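Local coordinates for protein FACT complex subunit SPT16 (Ashbya gossypii, PDB 6A8M) that probably serves, as the N-terminal peptidase-like part of SPT16, the FACT histone chaperone that reorganizes nucleosomes in transcription, replication and repair, at residues A[10-13]-A[14-18]; A[436-439]-A[440-443]. All coordinates share one frame; numbering follows the deposited sequence.

Overall arrangement
Interaction 1 (residues 10-18) and interaction 2 (residues 436-443) lie near the two ends of the modelled chain, on opposite sides of its centre, with centres about 45 Å apart and nearest atoms about 26 Å apart. They share no helix or strand. Interaction 1 is one run of regular helix 9-22 in the N-terminal lobe, with Phe12, Arg15 and Leu16 buried and Ser10 and Asn14 exposed. Interaction 2 is a loosely bonded helical turn leading into strand 442-443, which runs parallel to strand 298-308; there Ile441 and Ser442 are buried. Regular backbone bonds and side-by-side chains hold the first; bonds with donors out of the carbonyl plane, a serine hydroxyl and a bridging water hold the second.

Interaction 1 of 2, residues A[10-13]-A[14-18]; sequences STFE and NRLLA
The methyl CG2 of Thr11 sits over the centre of one face of the Arg15 guanidinium, 3.2 Å from Arg15 CZ, while Arg15 NH1 is hydrogen-bonded to Trp55 O and NH2 forms a salt bridge with Asp178. Thr11 and Arg15 belong to helix 9-22 of the N-terminal lobe, an i to i+4 contact one turn apart. Arg15, extended from CG to NE, runs back alongside Thr11, whose CG2 stands anti to the backbone N (chi1 to OG1 -66°); this lays the methyl on the guanidinium and leaves OG1 bonded to Asp8. With an alanine in place of Arg15, Asp178 would probably lose its charged mate, Trp55 O a donor, and the Thr11 methyl the flat group it lies on. Phe12 and Leu16 also run alongside each other: Leu16 CD2 meets the Phe12 ring obliquely, 3.8 Å from Phe12 CZ, and both side chains reach Ile102 of the neighbouring sheet. Glu13 and Leu17 pair likewise, the Glu13 carboxylate bound to Lys95. Four i to i+4 backbone bonds join the two segments, among them Leu17 N to Glu13 O at 2.9 Å, while Leu17 CD1 rests 3.9 Å from Glu13 CG.

Interaction 2 of 2, residues A[436-439]-A[440-443]; sequences KSRS and QISF
Ser442 holds OG beside its own backbone N, anti to the carbonyl carbon (chi1 -63°), and this swings the hydroxyl back to Arg438, whose CG stands anti to its N (chi1 -179°) and whose chain bends at chi3. Ser442 OG donates to Arg438 O at 2.7 Å and lies 3.5 Å from Arg438 CG. Arg438 O also accepts from Ile441 N at 3.2 Å, and the two donors come from opposite faces of the carbonyl plane, each well out of it, so this oxygen is gripped from both sides. A water in the plane of the Arg438 guanidinium, at its edge, accepts from Arg438 NH1 at 3.0 Å and donates to Ser442 OG at 2.8 Å, linking the two side chains. The backbone here is a single loosely bonded helical turn at 438-441 running straight into strand 442-443, which lies parallel to strand 298-308 in the peptidase-like part of the chain. Its first bond is Gln440 N to Ser437 O, 2.9 Å, with the donor well above the carbonyl plane; Ile441 N adds a weak bond to the same oxygen. Ile441 CG1 packs against Ser437 O at 3.4 Å, and its side chain also touches Tyr318. Arg438 NE makes a salt bridge with Asp319 of helix 312-332, and Lys436 NZ forms a salt bridge with Asp419 and a hydrogen bond with Gln325.

Interaction 1 of 2, residues A[10-13]-A[14-18]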
ATOM      1  N   SER A  10       8.275 -10.586 -18.913  1.00 25.90           N
ATOM      2  CA  SER A  10       9.560  -9.924 -18.700  1.00 27.66           C
ATOM      3  C   SER A  10       9.614  -9.346 -17.295  1.00 23.25           C
ATOM      4  O   SER A  10      10.644  -9.408 -16.624  1.00 23.26           O
ATOM      5  CB  SER A  10       9.809  -8.842 -19.756  1.00 32.52           C
ATOM      6  OG  SER A  10       8.765  -7.890 -19.789  1.00 37.55           O
ATOM      7  N   THR A  11       8.481  -8.833 -16.823  1.00 24.08           N
ATOM      8  CA  THR A  11       8.370  -8.342 -15.461  1.00 24.83           C
ATOM      9  C   THR A  11       8.496  -9.486 -14.454  1.00 22.00           C
ATOM     10  O   THR A  11       9.210  -9.367 -13.448  1.00 22.02           O
ATOM     11  CB  THR A  11       7.033  -7.614 -15.328  1.00 30.22           C
ATOM     12  OG1 THR A  11       7.054  -6.430 -16.148  1.00 34.58           O
ATOM     13  CG2 THR A  11       6.790  -7.236 -13.939  1.00 29.40           C
ATOM     14  N   PHE A  12       7.824 -10.604 -14.728  1.00 19.75           N
ATOM     15  CA  PHE A  12       7.934 -11.790 -13.877  1.00 18.51           C
ATOM     16  C   PHE A  12       9.380 -12.246 -13.764  1.00 18.25           C
ATOM     17  O   PHE A  12       9.869 -12.499 -12.664  1.00 20.41           O
ATOM     18  CB  PHE A  12       7.067 -12.917 -14.436  1.00 19.70           C
ATOM     19  CG  PHE A  12       7.235 -14.230 -13.727  1.00 20.57           C
ATOM     20  CD1 PHE A  12       6.533 -14.499 -12.563  1.00 22.10           C
ATOM     21  CD2 PHE A  12       8.080 -15.207 -14.232  1.00 24.14           C
ATOM     22  CE1 PHE A  12       6.685 -15.720 -11.900  1.00 23.87           C
ATOM     23  CE2 PHE A  12       8.239 -16.432 -13.583  1.00 24.08           C
ATOM     24  CZ  PHE A  12       7.532 -16.684 -12.411  1.00 22.70           C
ATOM     25  N   GLU A  13      10.083 -12.340 -14.902  1.00 19.15           N
ATOM     26  CA  GLU A  13      11.472 -12.790 -14.894  1.00 18.61           C
ATOM     27  C   GLU A  13      12.368 -11.851 -14.087  1.00 18.26           C
ATOM     28  O   GLU A  13      13.135 -12.292 -13.224  1.00 20.70           O
ATOM     29  CB  GLU A  13      11.978 -12.918 -16.337  1.00 20.37           C
ATOM     30  CG  GLU A  13      13.421 -13.369 -16.418  1.00 23.87           C
ATOM     31  CD  GLU A  13      13.934 -13.503 -17.839  1.00 27.21           C
ATOM     32  OE1 GLU A  13      13.165 -13.894 -18.750  1.00 27.96           O
ATOM     33  OE2 GLU A  13      15.132 -13.230 -18.034  1.00 29.47           O
ATOM     34  N   ASN A  14      12.282 -10.546 -14.350  1.00 19.32           N
ATOM     35  CA  ASN A  14      13.162  -9.599 -13.667  1.00 20.24           C
ATOM     36  C   ASN A  14      12.918  -9.592 -12.164  1.00 17.89           C
ATOM     37  O   ASN A  14      13.867  -9.526 -11.373  1.00 21.78           O
ATOM     38  CB  ASN A  14      12.966  -8.197 -14.240  1.00 26.50           C
ATOM     39  CG  ASN A  14      13.565  -8.054 -15.615  1.00 32.89           C
ATOM     40  OD1 ASN A  14      14.454  -8.823 -16.000  1.00 37.28           O
ATOM     41  ND2 ASN A  14      13.084  -7.078 -16.371  1.00 34.55           N
ATOM     42  N   ARG A  15      11.657  -9.689 -11.751  1.00 18.01           N
ATOM     43  CA  ARG A  15      11.335  -9.590 -10.330  1.00 16.37           C
ATOM     44  C   ARG A  15      11.646 -10.889  -9.600  1.00 16.57           C
ATOM     45  O   ARG A  15      12.151 -10.869  -8.471  1.00 15.97           O
ATOM     46  CB  ARG A  15       9.865  -9.183 -10.161  1.00 17.70           C
ATOM     47  CG  ARG A  15       9.602  -7.777 -10.723  1.00 17.24           C
ATOM     48  CD  ARG A  15       8.174  -7.306 -10.544  1.00 14.58           C
ATOM     49  NE  ARG A  15       7.947  -5.989 -11.162  1.00 14.78           N
ATOM     50  CZ  ARG A  15       6.751  -5.431 -11.330  1.00 15.69           C
ATOM     51  NH1 ARG A  15       5.654  -6.070 -10.946  1.00 17.19           N
ATOM     52  NH2 ARG A  15       6.643  -4.242 -11.937  1.00 15.22           N
ATOM     53  N   LEU A  16      11.350 -12.023 -10.233  1.00 16.50           N
ATOM     54  CA  LEU A  16      11.711 -13.313  -9.648  1.00 16.34           C
ATOM     55  C   LEU A  16      13.219 -13.459  -9.521  1.00 17.21           C
ATOM     56  O   LEU A  16      13.714 -13.926  -8.490  1.00 18.03           O
ATOM     57  CB  LEU A  16      11.139 -14.462 -10.474  1.00 15.85           C
ATOM     58  CG  LEU A  16      11.442 -15.843  -9.874  1.00 16.98           C
ATOM     59  CD1 LEU A  16      10.861 -15.925  -8.456  1.00 16.91           C
ATOM     60  CD2 LEU A  16      10.878 -16.963 -10.739  1.00 16.67           C
ATOM     61  N   LEU A  17      13.973 -13.044 -10.548  1.00 18.20           N
ATOM     62  CA  LEU A  17      15.428 -13.119 -10.456  1.00 17.77           C
ATOM     63  C   LEU A  17      15.972 -12.134  -9.426  1.00 16.96           C
ATOM     64  O   LEU A  17      16.922 -12.456  -8.704  1.00 19.46           O
ATOM     65  CB  LEU A  17      16.062 -12.880 -11.824  1.00 18.72           C
ATOM     66  CG  LEU A  17      15.811 -14.000 -12.838  1.00 20.63           C
ATOM     67  CD1 LEU A  17      16.591 -13.729 -14.103  1.00 25.64           C
ATOM     68  CD2 LEU A  17      16.195 -15.342 -12.247  1.00 24.80           C
ATOM     69  N   ALA A  18      15.365 -10.946  -9.311  1.00 16.57           N
ATOM     70  CA  ALA A  18      15.767 -10.027  -8.240  1.00 17.79           C
ATOM     71  C   ALA A  18      15.567 -10.651  -6.868  1.00 17.73           C
ATOM     72  O   ALA A  18      16.423 -10.519  -5.985  1.00 17.42           O
ATOM     73  CB  ALA A  18      15.000  -8.711  -8.339  1.00 18.69           C
TER

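Interaction 2 of 2, residues A[436-439]-A[440-443]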
ATOM      1  N   LYS A 436      -5.399  21.950  -2.532  1.00 15.11           N
ATOM      2  CA  LYS A 436      -5.291  22.124  -1.093  1.00 13.19           C
ATOM      3  C   LYS A 436      -5.135  23.597  -0.752  1.00 13.39           C
ATOM      4  O   LYS A 436      -4.792  23.924   0.384  1.00 16.72           O
ATOM      5  CB  LYS A 436      -4.119  21.326  -0.524  1.00 13.22           C
ATOM      6  CG  LYS A 436      -2.802  21.554  -1.292  1.00 16.27           C
ATOM      7  CD  LYS A 436      -1.873  20.367  -1.077  1.00 17.41           C
ATOM      8  CE  LYS A 436      -0.539  20.549  -1.786  1.00 19.76           C
ATOM      9  NZ  LYS A 436       0.191  19.239  -1.873  1.00 19.45           N
ATOM     10  N   SER A 437      -5.372  24.487  -1.708  1.00 14.73           N
ATOM     11  CA  SER A 437      -5.283  25.910  -1.423  1.00 16.58           C
ATOM     12  C   SER A 437      -6.369  26.271  -0.432  1.00 16.45           C
ATOM     13  O   SER A 437      -7.512  25.837  -0.584  1.00 17.47           O
ATOM     14  CB  SER A 437      -5.446  26.707  -2.711  1.00 23.44           C
ATOM     15  OG  SER A 437      -4.356  26.425  -3.576  1.00 29.22           O
ATOM     16  N   ARG A 438      -6.013  27.048   0.597  1.00 16.54           N
ATOM     17  CA  ARG A 438      -6.986  27.358   1.646  1.00 14.90           C
ATOM     18  C   ARG A 438      -8.247  27.992   1.068  1.00 17.26           C
ATOM     19  O   ARG A 438      -9.364  27.651   1.472  1.00 20.27           O
ATOM     20  CB  ARG A 438      -6.358  28.279   2.700  1.00 17.97           C
ATOM     21  CG  ARG A 438      -7.338  28.607   3.835  1.00 18.62           C
ATOM     22  CD  ARG A 438      -6.651  29.046   5.135  1.00 20.42           C
ATOM     23  NE  ARG A 438      -5.756  30.198   4.962  1.00 23.06           N
ATOM     24  CZ  ARG A 438      -6.165  31.465   4.930  1.00 25.61           C
ATOM     25  NH1 ARG A 438      -7.456  31.762   5.031  1.00 23.75           N
ATOM     26  NH2 ARG A 438      -5.279  32.446   4.793  1.00 28.28           N
ATOM     27  N   SER A 439      -8.091  28.873   0.080  1.00 17.79           N
ATOM     28  CA  SER A 439      -9.241  29.546  -0.508  1.00 18.13           C
ATOM     29  C   SER A 439     -10.220  28.580  -1.156  1.00 19.20           C
ATOM     30  O   SER A 439     -11.374  28.959  -1.388  1.00 22.83           O
ATOM     31  CB  SER A 439      -8.773  30.565  -1.545  1.00 22.46           C
ATOM     32  OG  SER A 439      -8.031  29.914  -2.566  1.00 24.84           O
ATOM     33  N   GLN A 440      -9.782  27.360  -1.483  1.00 16.90           N
ATOM     34  CA  GLN A 440     -10.616  26.392  -2.183  1.00 18.03           C
ATOM     35  C   GLN A 440     -11.073  25.239  -1.315  1.00 19.29           C
ATOM     36  O   GLN A 440     -11.873  24.418  -1.786  1.00 19.33           O
ATOM     37  CB  GLN A 440      -9.884  25.817  -3.402  1.00 18.21           C
ATOM     38  CG  GLN A 440      -9.717  26.840  -4.516  1.00 18.18           C
ATOM     39  CD  GLN A 440      -8.973  26.277  -5.683  1.00 24.41           C
ATOM     40  OE1 GLN A 440      -7.754  26.103  -5.628  1.00 28.14           O
ATOM     41  NE2 GLN A 440      -9.696  25.956  -6.744  1.00 25.88           N
ATOM     42  N   ILE A 441     -10.568  25.129  -0.087  1.00 16.97           N
ATOM     43  CA  ILE A 441     -11.069  24.146   0.867  1.00 15.53           C
ATOM     44  C   ILE A 441     -11.821  24.821   2.012  1.00 18.47           C
ATOM     45  O   ILE A 441     -12.216  24.155   2.984  1.00 17.69           O
ATOM     46  CB  ILE A 441      -9.947  23.205   1.370  1.00 14.73           C
ATOM     47  CG1 ILE A 441      -8.732  23.917   2.007  1.00 13.74           C
ATOM     48  CG2 ILE A 441      -9.413  22.397   0.188  1.00 14.15           C
ATOM     49  CD1 ILE A 441      -8.925  24.517   3.375  1.00 14.69           C
ATOM     50  N   SER A 442     -12.061  26.123   1.899  1.00 19.68           N
ATOM     51  CA  SER A 442     -12.766  26.909   2.899  1.00 21.13           C
ATOM     52  C   SER A 442     -14.151  27.258   2.384  1.00 24.31           C
ATOM     53  O   SER A 442     -14.300  27.703   1.243  1.00 23.61           O
ATOM     54  CB  SER A 442     -12.013  28.196   3.232  1.00 20.06           C
ATOM     55  OG  SER A 442     -10.755  27.890   3.805  1.00 19.27           O
ATOM     56  N   PHE A 443     -15.153  27.084   3.236  1.00 24.07           N
ATOM     57  CA  PHE A 443     -16.534  27.337   2.869  1.00 26.05           C
ATOM     58  C   PHE A 443     -17.190  28.103   4.002  1.00 27.82           C
ATOM     59  O   PHE A 443     -16.848  27.909   5.172  1.00 25.80           O
ATOM     60  CB  PHE A 443     -17.260  26.029   2.576  1.00 25.24           C
ATOM     61  CG  PHE A 443     -16.636  25.253   1.477  1.00 26.51           C
ATOM     62  CD1 PHE A 443     -15.636  24.333   1.745  1.00 25.20           C
ATOM     63  CD2 PHE A 443     -17.016  25.471   0.156  1.00 27.68           C
ATOM     64  CE1 PHE A 443     -15.034  23.630   0.718  1.00 26.32           C
ATOM     65  CE2 PHE A 443     -16.429  24.766  -0.878  1.00 28.18           C
ATOM     66  CZ  PHE A 443     -15.436  23.839  -0.599  1.00 27.13           C
TER
HETATM   67  O   HOH W   1      -9.965  30.113   5.222  1.00 26.37           O